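Local coordinates for alkyl hydroperoxide reductase AhpD (Deinococcus radiodurans R1, PDB 6K40), which probably reduces peroxides as an AhpD-like antioxidant protein, in the manner of alkyl hydroperoxide reductase systems, at residues Pro12-Leu17 and Val46-Ala51; Leu67-Gly72 and Glu78-Ala83; Cys133-Lys138 and Glu166-Ile171. All coordinates share one frame; numbering follows the deposited sequence.

Contact 1. Residues Pro12-Leu17 and Val46-Ala51; sequences PRLSFL and VFRAQA
Leu14 and Arg48 each hold CG anti to their own carbonyl carbon (chi1 -61° and -63°), and with these torsions the CD1 methyl of Leu14 comes up against the aliphatic part of the arginine. Leu14 CD1 lies 3.7 Å from Arg48 CD and 3.9 Å from Arg48 CB, the two side chains crossing at a slant. From CG to NE the arginine is extended, and its guanidinium meets Trp33 of helix 27-40 in a cation-pi interaction. The contact lays the loop that precedes helix 27-40 against the short helix 45-49 of an all-helical chain. Beside the leucine the groups are smaller: Ser15 CB sits 3.8 Å from Ala49 CB, whose methyl also lies 3.9 Å from Leu14 O. The hydroxyl closes an ST turn, since Leu17 N donates to Ser15 OG over 2.7 Å, with an N-H...O angle of 163°. As donor, Ser15 OG is 3.0 Å from a water that in turn donates to Ala49 O at 2.8 Å, so one solvent molecule links the loop to a backbone carbonyl of the other segment. Phe186, from the loop after helix 161-184, packs on both Ser15 and Ala49.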
ATOM      1  N   PRO A  12      14.429  -4.194  19.003  1.00 50.76           N
ATOM      2  CA  PRO A  12      14.108  -3.141  18.031  1.00 50.02           C
ATOM      3  C   PRO A  12      13.399  -1.947  18.670  1.00 48.17           C
ATOM      4  O   PRO A  12      12.866  -2.068  19.777  1.00 49.56           O
ATOM      5  CB  PRO A  12      13.189  -3.854  17.036  1.00 50.40           C
ATOM      6  CG  PRO A  12      13.589  -5.286  17.122  1.00 50.94           C
ATOM      7  CD  PRO A  12      13.958  -5.518  18.561  1.00 50.97           C
ATOM      8  N   ARG A  13      13.392  -0.811  17.973  1.00 46.29           N
ATOM      9  CA  ARG A  13      12.826   0.434  18.498  1.00 36.44           C
ATOM     10  C   ARG A  13      11.330   0.463  18.212  1.00 29.82           C
ATOM     11  O   ARG A  13      10.883   0.867  17.138  1.00 29.90           O
ATOM     12  CB  ARG A  13      13.535   1.645  17.913  1.00 34.70           C
ATOM     13  CG  ARG A  13      13.201   2.924  18.650  1.00 34.09           C
ATOM     14  CD  ARG A  13      14.084   4.077  18.218  1.00 33.65           C
ATOM     15  NE  ARG A  13      13.821   5.266  19.019  1.00 33.04           N
ATOM     16  CZ  ARG A  13      13.736   6.494  18.523  1.00 33.17           C
ATOM     17  NH1 ARG A  13      13.896   6.696  17.221  1.00 34.16           N
ATOM     18  NH2 ARG A  13      13.490   7.520  19.326  1.00 32.21           N
ATOM     19  N   LEU A  14      10.548   0.005  19.190  1.00 30.66           N
ATOM     20  CA  LEU A  14       9.102  -0.093  19.040  1.00 27.81           C
ATOM     21  C   LEU A  14       8.393   1.258  19.047  1.00 26.30           C
ATOM     22  O   LEU A  14       7.242   1.336  18.604  1.00 27.01           O
ATOM     23  CB  LEU A  14       8.528  -0.985  20.143  1.00 26.04           C
ATOM     24  CG  LEU A  14       9.035  -2.431  20.163  1.00 24.35           C
ATOM     25  CD1 LEU A  14       8.190  -3.291  21.095  1.00 22.74           C
ATOM     26  CD2 LEU A  14       9.061  -3.024  18.760  1.00 22.11           C
ATOM     27  N   SER A  15       9.022   2.313  19.559  1.00 26.28           N
ATOM     28  CA  SER A  15       8.304   3.568  19.743  1.00 23.70           C
ATOM     29  C   SER A  15       9.286   4.729  19.793  1.00 22.54           C
ATOM     30  O   SER A  15      10.473   4.552  20.073  1.00 22.16           O
ATOM     31  CB  SER A  15       7.451   3.532  21.016  1.00 23.00           C
ATOM     32  OG  SER A  15       7.034   4.832  21.395  1.00 22.84           O
ATOM     33  N   PHE A  16       8.768   5.929  19.510  1.00 21.68           N
ATOM     34  CA  PHE A  16       9.511   7.157  19.755  1.00 22.02           C
ATOM     35  C   PHE A  16       9.530   7.542  21.226  1.00 22.62           C
ATOM     36  O   PHE A  16      10.317   8.412  21.614  1.00 22.25           O
ATOM     37  CB  PHE A  16       8.912   8.321  18.957  1.00 22.49           C
ATOM     38  CG  PHE A  16       9.078   8.199  17.471  1.00 22.82           C
ATOM     39  CD1 PHE A  16      10.126   7.474  16.929  1.00 22.54           C
ATOM     40  CD2 PHE A  16       8.180   8.819  16.612  1.00 22.51           C
ATOM     41  CE1 PHE A  16      10.275   7.367  15.557  1.00 23.38           C
ATOM     42  CE2 PHE A  16       8.324   8.717  15.238  1.00 21.82           C
ATOM     43  CZ  PHE A  16       9.372   7.991  14.711  1.00 22.83           C
ATOM     44  N   LEU A  17       8.681   6.933  22.044  1.00 23.75           N
ATOM     45  CA  LEU A  17       8.637   7.181  23.475  1.00 22.41           C
ATOM     46  C   LEU A  17       9.157   5.958  24.216  1.00 23.38           C
ATOM     47  O   LEU A  17       9.420   4.905  23.624  1.00 23.04           O
ATOM     48  CB  LEU A  17       7.213   7.515  23.933  1.00 20.91           C
ATOM     49  CG  LEU A  17       6.457   8.592  23.153  1.00 20.90           C
ATOM     50  CD1 LEU A  17       5.080   8.816  23.757  1.00 20.68           C
ATOM     51  CD2 LEU A  17       7.245   9.893  23.111  1.00 20.28           C
ATOM     52  N   VAL A  46       2.075  -2.919  19.396  1.00 21.48           N
ATOM     53  CA  VAL A  46       1.247  -1.837  19.921  1.00 23.07           C
ATOM     54  C   VAL A  46       0.956  -2.070  21.399  1.00 24.22           C
ATOM     55  O   VAL A  46       0.936  -1.125  22.198  1.00 24.52           O
ATOM     56  CB  VAL A  46      -0.044  -1.685  19.094  1.00 22.98           C
ATOM     57  CG1 VAL A  46      -0.916  -2.938  19.185  1.00 20.92           C
ATOM     58  CG2 VAL A  46      -0.815  -0.452  19.547  1.00 23.46           C
ATOM     59  N   PHE A  47       0.769  -3.338  21.790  1.00 24.07           N
ATOM     60  CA  PHE A  47       0.503  -3.674  23.185  1.00 24.90           C
ATOM     61  C   PHE A  47       1.666  -3.293  24.088  1.00 25.48           C
ATOM     62  O   PHE A  47       1.475  -3.087  25.290  1.00 24.07           O
ATOM     63  CB  PHE A  47       0.213  -5.171  23.325  1.00 23.89           C
ATOM     64  CG  PHE A  47      -1.119  -5.592  22.768  1.00 21.21           C
ATOM     65  CD1 PHE A  47      -2.020  -4.656  22.288  1.00 19.31           C
ATOM     66  CD2 PHE A  47      -1.467  -6.933  22.726  1.00 20.71           C
ATOM     67  CE1 PHE A  47      -3.245  -5.051  21.775  1.00 18.56           C
ATOM     68  CE2 PHE A  47      -2.688  -7.334  22.216  1.00 19.44           C
ATOM     69  CZ  PHE A  47      -3.579  -6.390  21.741  1.00 18.45           C
ATOM     70  N   ARG A  48       2.878  -3.224  23.538  1.00 25.43           N
ATOM     71  CA  ARG A  48       4.036  -2.781  24.302  1.00 26.38           C
ATOM     72  C   ARG A  48       4.188  -1.266  24.259  1.00 25.67           C
ATOM     73  O   ARG A  48       4.401  -0.630  25.295  1.00 26.20           O
ATOM     74  CB  ARG A  48       5.312  -3.441  23.770  1.00 28.06           C
ATOM     75  CG  ARG A  48       5.345  -4.952  23.891  1.00 29.93           C
ATOM     76  CD  ARG A  48       6.770  -5.467  23.763  1.00 30.97           C
ATOM     77  NE  ARG A  48       6.823  -6.924  23.745  1.00 32.62           N
ATOM     78  CZ  ARG A  48       6.799  -7.688  24.832  1.00 34.53           C
ATOM     79  NH1 ARG A  48       6.723  -7.137  26.036  1.00 33.76           N
ATOM     80  NH2 ARG A  48       6.852  -9.008  24.716  1.00 36.71           N
ATOM     81  N   ALA A  49       4.063  -0.679  23.068  1.00 23.34           N
ATOM     82  CA  ALA A  49       4.378   0.735  22.903  1.00 21.87           C
ATOM     83  C   ALA A  49       3.300   1.628  23.507  1.00 22.73           C
ATOM     84  O   ALA A  49       3.602   2.523  24.306  1.00 23.52           O
ATOM     85  CB  ALA A  49       4.577   1.050  21.421  1.00 21.28           C
ATOM     86  N   GLN A  50       2.036   1.411  23.135  1.00 22.55           N
ATOM     87  CA  GLN A  50       0.972   2.293  23.595  1.00 20.38           C
ATOM     88  C   GLN A  50       0.640   2.107  25.069  1.00 21.77           C
ATOM     89  O   GLN A  50      -0.067   2.946  25.637  1.00 22.25           O
ATOM     90  CB  GLN A  50      -0.281   2.067  22.754  1.00 20.44           C
ATOM     91  CG  GLN A  50      -1.179   3.280  22.640  1.00 20.11           C
ATOM     92  CD  GLN A  50      -2.317   3.054  21.669  1.00 19.81           C
ATOM     93  OE1 GLN A  50      -2.099   2.656  20.524  1.00 20.05           O
ATOM     94  NE2 GLN A  50      -3.540   3.304  22.120  1.00 19.75           N
ATOM     95  N   ALA A  51       1.134   1.047  25.701  1.00 22.96           N
ATOM     96  CA  ALA A  51       0.779   0.736  27.079  1.00 23.80           C
ATOM     97  C   ALA A  51       1.578   1.536  28.100  1.00 24.84           C
ATOM     98  O   ALA A  51       1.500   1.225  29.293  1.00 26.00           O
ATOM     99  CB  ALA A  51       0.956  -0.760  27.345  1.00 22.51           C
TER
HETATM  100  O   HOH W   1       5.684   4.444  24.060  1.00 22.23           O

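Contact 2. Residues Leu67-Gly72 and Glu78-Ala83; sequences LVNKEG and ERELLA
Arg79 fills the tight part of this contact, burying its guanidinium among backbone carbonyls at the end of helix 54-69. It approaches end-on: NH1 and NH2 each stand 2.6 Å from Lys70 O, which accepts both bonds close to the guanidinium plane and receives them from opposite faces of its own carbonyl plane. The N-H...O angles, 134° and 136°, are well bent, as expected when two nitrogens share one acceptor. NH2 adds a weak bond to Leu67 O at 2.8 Å, while Val68 O lies over one face of the group, 3.1 Å above its plane. Bends at chi2 and chi3 lead the arginine chain past that carbonyl. The Val68-Glu80 part is looser, though buried: Val68 CG1 comes only to 4.0 Å from Glu80 OE2, and a water donates both to Val68 O and to Glu80 OE2, linking the segments here. On the solvent side, the side chains of Lys70 and Glu71 leave the backbone pointing away from helix 76-90 and are exposed. Glu80 OE1 is hydrogen-bonded to His99 ND1 of helix 93-107. Two successive helices, 54-69 and 76-90, are thus joined by the 70-75 connection, and the Glu80-His99 pair is consistent with the Glu-His part of the proton relay known in AhpD proteins.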
ATOM      1  N   LEU A  67     -15.062  -3.284  19.359  1.00 21.98           N
ATOM      2  CA  LEU A  67     -15.568  -2.716  18.113  1.00 21.21           C
ATOM      3  C   LEU A  67     -15.072  -3.471  16.884  1.00 23.55           C
ATOM      4  O   LEU A  67     -15.847  -3.719  15.952  1.00 24.82           O
ATOM      5  CB  LEU A  67     -15.167  -1.245  18.013  1.00 20.06           C
ATOM      6  CG  LEU A  67     -15.598  -0.515  16.742  1.00 19.23           C
ATOM      7  CD1 LEU A  67     -17.106  -0.319  16.735  1.00 15.18           C
ATOM      8  CD2 LEU A  67     -14.872   0.816  16.619  1.00 14.90           C
ATOM      9  N   VAL A  68     -13.800  -3.854  16.861  1.00 23.68           N
ATOM     10  CA  VAL A  68     -13.155  -4.330  15.644  1.00 22.63           C
ATOM     11  C   VAL A  68     -13.090  -5.852  15.585  1.00 25.32           C
ATOM     12  O   VAL A  68     -13.312  -6.440  14.525  1.00 26.30           O
ATOM     13  CB  VAL A  68     -11.746  -3.706  15.530  1.00 19.53           C
ATOM     14  CG1 VAL A  68     -10.995  -4.280  14.335  1.00 19.05           C
ATOM     15  CG2 VAL A  68     -11.850  -2.194  15.431  1.00 17.31           C
ATOM     16  N   ASN A  69     -12.800  -6.509  16.705  1.00 25.11           N
ATOM     17  CA  ASN A  69     -12.536  -7.945  16.699  1.00 26.30           C
ATOM     18  C   ASN A  69     -13.725  -8.790  17.134  1.00 28.10           C
ATOM     19  O   ASN A  69     -14.003  -9.818  16.510  1.00 28.82           O
ATOM     20  CB  ASN A  69     -11.340  -8.262  17.601  1.00 24.08           C
ATOM     21  CG  ASN A  69     -10.088  -7.526  17.181  1.00 22.87           C
ATOM     22  OD1 ASN A  69      -9.830  -7.343  15.991  1.00 23.32           O
ATOM     23  ND2 ASN A  69      -9.300  -7.098  18.158  1.00 23.08           N
ATOM     24  N   LYS A  70     -14.425  -8.392  18.192  1.00 26.26           N
ATOM     25  CA  LYS A  70     -15.501  -9.210  18.729  1.00 27.58           C
ATOM     26  C   LYS A  70     -16.731  -9.138  17.827  1.00 26.56           C
ATOM     27  O   LYS A  70     -16.771  -8.407  16.834  1.00 25.28           O
ATOM     28  CB  LYS A  70     -15.829  -8.780  20.156  1.00 29.96           C
ATOM     29  CG  LYS A  70     -14.810  -9.253  21.182  1.00 32.42           C
ATOM     30  CD  LYS A  70     -14.677  -8.266  22.322  1.00 34.02           C
ATOM     31  CE  LYS A  70     -14.768  -8.963  23.666  1.00 36.18           C
ATOM     32  NZ  LYS A  70     -15.274  -8.045  24.726  1.00 38.37           N
ATOM     33  N   GLU A  71     -17.752  -9.907  18.192  1.00 27.81           N
ATOM     34  CA  GLU A  71     -18.931 -10.051  17.350  1.00 29.68           C
ATOM     35  C   GLU A  71     -19.740  -8.761  17.336  1.00 28.63           C
ATOM     36  O   GLU A  71     -19.861  -8.073  18.352  1.00 29.05           O
ATOM     37  CB  GLU A  71     -19.784 -11.212  17.862  1.00 35.25           C
ATOM     38  CG  GLU A  71     -21.068 -11.464  17.099  1.00 41.32           C
ATOM     39  CD  GLU A  71     -21.779 -12.712  17.586  1.00 46.99           C
ATOM     40  OE1 GLU A  71     -23.023 -12.680  17.721  1.00 48.52           O
ATOM     41  OE2 GLU A  71     -21.091 -13.725  17.838  1.00 48.92           O
ATOM     42  N   GLY A  72     -20.296  -8.434  16.179  1.00 28.31           N
ATOM     43  CA  GLY A  72     -21.066  -7.221  16.048  1.00 26.85           C
ATOM     44  C   GLY A  72     -21.936  -7.225  14.813  1.00 24.77           C
ATOM     45  O   GLY A  72     -22.225  -8.274  14.236  1.00 24.20           O
ATOM     46  N   GLU A  78     -15.525  -7.295   6.667  1.00 25.72           N
ATOM     47  CA  GLU A  78     -15.918  -5.924   6.355  1.00 25.21           C
ATOM     48  C   GLU A  78     -15.149  -4.921   7.207  1.00 21.80           C
ATOM     49  O   GLU A  78     -14.707  -3.875   6.708  1.00 23.04           O
ATOM     50  CB  GLU A  78     -17.425  -5.757   6.560  1.00 27.17           C
ATOM     51  CG  GLU A  78     -18.260  -6.075   5.334  1.00 30.85           C
ATOM     52  CD  GLU A  78     -19.654  -6.577   5.682  1.00 33.84           C
ATOM     53  OE1 GLU A  78     -19.898  -6.895   6.869  1.00 34.42           O
ATOM     54  OE2 GLU A  78     -20.503  -6.655   4.767  1.00 34.78           O
ATOM     55  N   ARG A  79     -14.975  -5.227   8.495  1.00 19.99           N
ATOM     56  CA  ARG A  79     -14.229  -4.327   9.367  1.00 19.41           C
ATOM     57  C   ARG A  79     -12.781  -4.208   8.916  1.00 18.72           C
ATOM     58  O   ARG A  79     -12.214  -3.111   8.910  1.00 17.98           O
ATOM     59  CB  ARG A  79     -14.284  -4.822  10.811  1.00 19.90           C
ATOM     60  CG  ARG A  79     -15.616  -4.663  11.503  1.00 21.28           C
ATOM     61  CD  ARG A  79     -15.892  -5.901  12.318  1.00 24.56           C
ATOM     62  NE  ARG A  79     -16.450  -5.593  13.623  1.00 29.13           N
ATOM     63  CZ  ARG A  79     -16.681  -6.503  14.561  1.00 32.04           C
ATOM     64  NH1 ARG A  79     -16.396  -7.780  14.337  1.00 32.20           N
ATOM     65  NH2 ARG A  79     -17.193  -6.135  15.727  1.00 33.73           N
ATOM     66  N   GLU A  80     -12.171  -5.328   8.516  1.00 17.50           N
ATOM     67  CA  GLU A  80     -10.791  -5.273   8.048  1.00 18.51           C
ATOM     68  C   GLU A  80     -10.685  -4.587   6.694  1.00 18.08           C
ATOM     69  O   GLU A  80      -9.673  -3.939   6.413  1.00 18.15           O
ATOM     70  CB  GLU A  80     -10.191  -6.679   7.984  1.00 21.27           C
ATOM     71  CG  GLU A  80     -10.140  -7.406   9.328  1.00 23.58           C
ATOM     72  CD  GLU A  80      -9.393  -6.634  10.411  1.00 23.89           C
ATOM     73  OE1 GLU A  80      -8.516  -5.808  10.073  1.00 23.09           O
ATOM     74  OE2 GLU A  80      -9.677  -6.869  11.607  1.00 23.28           O
ATOM     75  N   LEU A  81     -11.718  -4.689   5.857  1.00 19.41           N
ATOM     76  CA  LEU A  81     -11.733  -3.934   4.609  1.00 21.11           C
ATOM     77  C   LEU A  81     -11.694  -2.436   4.889  1.00 20.42           C
ATOM     78  O   LEU A  81     -10.877  -1.697   4.314  1.00 21.40           O
ATOM     79  CB  LEU A  81     -12.977  -4.308   3.800  1.00 22.26           C
ATOM     80  CG  LEU A  81     -13.228  -3.623   2.458  1.00 23.10           C
ATOM     81  CD1 LEU A  81     -12.245  -4.127   1.423  1.00 22.00           C
ATOM     82  CD2 LEU A  81     -14.656  -3.874   1.996  1.00 22.57           C
ATOM     83  N   LEU A  82     -12.562  -1.980   5.794  1.00 18.13           N
ATOM     84  CA  LEU A  82     -12.545  -0.578   6.201  1.00 18.28           C
ATOM     85  C   LEU A  82     -11.188  -0.185   6.780  1.00 17.23           C
ATOM     86  O   LEU A  82     -10.628   0.865   6.436  1.00 18.63           O
ATOM     87  CB  LEU A  82     -13.663  -0.319   7.214  1.00 19.14           C
ATOM     88  CG  LEU A  82     -15.090  -0.526   6.699  1.00 19.28           C
ATOM     89  CD1 LEU A  82     -16.106  -0.380   7.823  1.00 18.77           C
ATOM     90  CD2 LEU A  82     -15.393   0.443   5.566  1.00 18.53           C
ATOM     91  N   ALA A  83     -10.646  -1.026   7.665  1.00 16.98           N
ATOM     92  CA  ALA A  83      -9.356  -0.746   8.289  1.00 16.98           C
ATOM     93  C   ALA A  83      -8.259  -0.578   7.248  1.00 17.88           C
ATOM     94  O   ALA A  83      -7.445   0.348   7.327  1.00 20.99           O
ATOM     95  CB  ALA A  83      -8.996  -1.873   9.252  1.00 15.04           C
TER
HETATM   96  O   HOH W   2     -12.185  -7.964  12.541  1.00 26.38           O

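Contact 3. Residues Cys133-Lys138 and Glu166-Ile171; sequences CAYAEK and EAVQVI
Ile171 is the main apolar bridge between helix 127-141 and helix 161-184, a helix-helix packing of the AhpD-like all-helical fold. The axes of the two short segments approach to 10.3 Å and cross at -46°, with their N-to-C directions running broadly the same way. CB points toward the facing helix and splits there; the CG1 branch, anti to the carbonyl carbon (chi1 -66°), leads across until CG1 stands 3.8 Å from Ala136 CB. The other branch, CG2, lies 4.0 Å from Ala136 O, an oxygen that accepts a hydrogen bond from Thr140 OG1. At the tip, CD1 settles 3.6 Å from Ala136 CA, a close approach to the backbone that the small alanine side chain permits. The same methyl meets Tyr135 at the ring edge, in plane, 4.0 Å from CD2. Leu82 of helix 76-90 also packs on Ala136, so a third helix adjoins the interface. Glu137 points away from the contact and makes salt bridges to Arg121 of the same chain and to Arg91 of the second subunit. Further out along the tyrosine, where the contact is only partly buried, Val168 CG2 lies 4.0 Å from both Tyr135 CE2 and Tyr135 OH.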
ATOM      1  N   CYS A 133     -16.370   1.348   0.868  1.00 18.32           N
ATOM      2  CA  CYS A 133     -15.032   1.890   0.660  1.00 17.66           C
ATOM      3  C   CYS A 133     -15.085   3.354   0.248  1.00 17.91           C
ATOM      4  O   CYS A 133     -14.266   4.160   0.704  1.00 17.78           O
ATOM      5  CB  CYS A 133     -14.288   1.071  -0.399  1.00 19.62           C
ATOM      6  SG  CYS A 133     -13.717  -0.565   0.131  1.00 21.89           S
ATOM      7  N   ALA A 134     -16.059   3.724  -0.585  1.00 17.52           N
ATOM      8  CA  ALA A 134     -16.232   5.130  -0.937  1.00 18.24           C
ATOM      9  C   ALA A 134     -16.586   5.959   0.287  1.00 18.92           C
ATOM     10  O   ALA A 134     -16.056   7.062   0.477  1.00 19.70           O
ATOM     11  CB  ALA A 134     -17.307   5.277  -2.015  1.00 16.04           C
ATOM     12  N   TYR A 135     -17.480   5.441   1.134  1.00 19.84           N
ATOM     13  CA  TYR A 135     -17.835   6.149   2.358  1.00 17.69           C
ATOM     14  C   TYR A 135     -16.631   6.288   3.283  1.00 16.46           C
ATOM     15  O   TYR A 135     -16.401   7.360   3.858  1.00 15.55           O
ATOM     16  CB  TYR A 135     -18.984   5.430   3.065  1.00 17.88           C
ATOM     17  CG  TYR A 135     -19.638   6.262   4.143  1.00 18.27           C
ATOM     18  CD1 TYR A 135     -20.676   7.135   3.842  1.00 18.89           C
ATOM     19  CD2 TYR A 135     -19.213   6.178   5.463  1.00 16.42           C
ATOM     20  CE1 TYR A 135     -21.274   7.900   4.827  1.00 19.90           C
ATOM     21  CE2 TYR A 135     -19.804   6.937   6.454  1.00 17.80           C
ATOM     22  CZ  TYR A 135     -20.832   7.795   6.132  1.00 18.80           C
ATOM     23  OH  TYR A 135     -21.417   8.553   7.118  1.00 17.29           O
ATOM     24  N   ALA A 136     -15.854   5.213   3.446  1.00 16.55           N
ATOM     25  CA  ALA A 136     -14.668   5.276   4.291  1.00 15.14           C
ATOM     26  C   ALA A 136     -13.678   6.306   3.770  1.00 16.73           C
ATOM     27  O   ALA A 136     -13.108   7.085   4.547  1.00 14.91           O
ATOM     28  CB  ALA A 136     -14.014   3.898   4.380  1.00 15.15           C
ATOM     29  N   GLU A 137     -13.466   6.332   2.452  1.00 17.94           N
ATOM     30  CA  GLU A 137     -12.530   7.289   1.879  1.00 16.75           C
ATOM     31  C   GLU A 137     -13.008   8.718   2.090  1.00 16.08           C
ATOM     32  O   GLU A 137     -12.217   9.594   2.462  1.00 16.07           O
ATOM     33  CB  GLU A 137     -12.329   7.003   0.392  1.00 15.84           C
ATOM     34  CG  GLU A 137     -11.443   8.021  -0.306  1.00 16.91           C
ATOM     35  CD  GLU A 137     -10.608   7.407  -1.409  1.00 18.30           C
ATOM     36  OE1 GLU A 137     -10.498   6.165  -1.457  1.00 19.04           O
ATOM     37  OE2 GLU A 137     -10.056   8.171  -2.227  1.00 19.33           O
ATOM     38  N   LYS A 138     -14.299   8.976   1.871  1.00 17.89           N
ATOM     39  CA  LYS A 138     -14.796  10.331   2.069  1.00 18.50           C
ATOM     40  C   LYS A 138     -14.682  10.753   3.530  1.00 18.70           C
ATOM     41  O   LYS A 138     -14.263  11.879   3.825  1.00 18.74           O
ATOM     42  CB  LYS A 138     -16.241  10.456   1.586  1.00 18.75           C
ATOM     43  CG  LYS A 138     -16.631  11.898   1.296  1.00 19.66           C
ATOM     44  CD  LYS A 138     -18.134  12.112   1.244  1.00 20.70           C
ATOM     45  CE  LYS A 138     -18.462  13.591   1.415  1.00 20.31           C
ATOM     46  NZ  LYS A 138     -19.756  13.980   0.795  1.00 20.82           N
ATOM     47  N   GLU A 166     -21.828   1.112  13.443  1.00 22.59           N
ATOM     48  CA  GLU A 166     -20.610   0.332  13.641  1.00 20.18           C
ATOM     49  C   GLU A 166     -19.554   0.673  12.595  1.00 18.18           C
ATOM     50  O   GLU A 166     -18.370   0.812  12.921  1.00 18.02           O
ATOM     51  CB  GLU A 166     -20.938  -1.160  13.604  1.00 22.47           C
ATOM     52  CG  GLU A 166     -19.777  -2.070  13.990  1.00 27.09           C
ATOM     53  CD  GLU A 166     -20.225  -3.485  14.320  1.00 32.53           C
ATOM     54  OE1 GLU A 166     -19.686  -4.440  13.718  1.00 34.35           O
ATOM     55  OE2 GLU A 166     -21.119  -3.643  15.183  1.00 34.38           O
ATOM     56  N   ALA A 167     -19.963   0.815  11.331  1.00 19.00           N
ATOM     57  CA  ALA A 167     -19.011   1.132  10.270  1.00 18.58           C
ATOM     58  C   ALA A 167     -18.413   2.520  10.461  1.00 17.96           C
ATOM     59  O   ALA A 167     -17.207   2.718  10.263  1.00 18.67           O
ATOM     60  CB  ALA A 167     -19.687   1.023   8.905  1.00 15.63           C
ATOM     61  N   VAL A 168     -19.248   3.497  10.824  1.00 18.03           N
ATOM     62  CA  VAL A 168     -18.746   4.839  11.101  1.00 17.90           C
ATOM     63  C   VAL A 168     -17.746   4.798  12.247  1.00 17.44           C
ATOM     64  O   VAL A 168     -16.676   5.420  12.183  1.00 18.13           O
ATOM     65  CB  VAL A 168     -19.918   5.795  11.398  1.00 16.19           C
ATOM     66  CG1 VAL A 168     -19.401   7.138  11.875  1.00 15.79           C
ATOM     67  CG2 VAL A 168     -20.784   5.970  10.168  1.00 15.41           C
ATOM     68  N   GLN A 169     -18.074   4.052  13.306  1.00 18.69           N
ATOM     69  CA  GLN A 169     -17.158   3.904  14.429  1.00 18.89           C
ATOM     70  C   GLN A 169     -15.835   3.293  13.991  1.00 16.79           C
ATOM     71  O   GLN A 169     -14.772   3.730  14.432  1.00 15.70           O
ATOM     72  CB  GLN A 169     -17.798   3.043  15.515  1.00 20.14           C
ATOM     73  CG  GLN A 169     -18.416   3.823  16.653  1.00 22.08           C
ATOM     74  CD  GLN A 169     -19.227   2.937  17.567  1.00 23.43           C
ATOM     75  OE1 GLN A 169     -19.043   2.949  18.782  1.00 26.70           O
ATOM     76  NE2 GLN A 169     -20.131   2.156  16.987  1.00 22.78           N
ATOM     77  N   VAL A 170     -15.879   2.282  13.125  1.00 18.00           N
ATOM     78  CA  VAL A 170     -14.645   1.620  12.702  1.00 17.44           C
ATOM     79  C   VAL A 170     -13.780   2.572  11.877  1.00 16.85           C
ATOM     80  O   VAL A 170     -12.563   2.673  12.087  1.00 16.90           O
ATOM     81  CB  VAL A 170     -14.970   0.327  11.935  1.00 17.47           C
ATOM     82  CG1 VAL A 170     -13.727  -0.212  11.235  1.00 15.93           C
ATOM     83  CG2 VAL A 170     -15.545  -0.711  12.887  1.00 17.06           C
ATOM     84  N   ILE A 171     -14.394   3.283  10.927  1.00 17.06           N
ATOM     85  CA  ILE A 171     -13.640   4.230  10.105  1.00 18.13           C
ATOM     86  C   ILE A 171     -12.982   5.290  10.983  1.00 18.74           C
ATOM     87  O   ILE A 171     -11.786   5.592  10.843  1.00 19.95           O
ATOM     88  CB  ILE A 171     -14.553   4.868   9.041  1.00 17.30           C
ATOM     89  CG1 ILE A 171     -15.015   3.813   8.033  1.00 14.96           C
ATOM     90  CG2 ILE A 171     -13.829   6.014   8.337  1.00 15.69           C
ATOM     91  CD1 ILE A 171     -16.316   4.164   7.327  1.00 15.12           C
TER

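How the contacts relate
The three contacts come in series along the chain, each closing before the next opens. Contacts 2 and 3 are neighbours, their centres 11 Å apart, and they touch: Leu67 packs on Gln169 and Val170, and Arg79 NE lies 3.4 Å from Glu166 OE1 in a long, weak ion pair. Helices 54-69, 76-90, 127-141 and 161-184 thus belong to one packed bundle, in which helix 161-184 takes part in contact 3 and also touches contact 2. Contact 1 stands apart, its centre about 23 Å from that of contact 2 and 27 Å from that of contact 3, on the opposite side of the chain's centre from contact 3. Helix 45-49 is the helix just before helix 54-69, and Leu17 packs on Leu184, so helix 161-184 spans both regions.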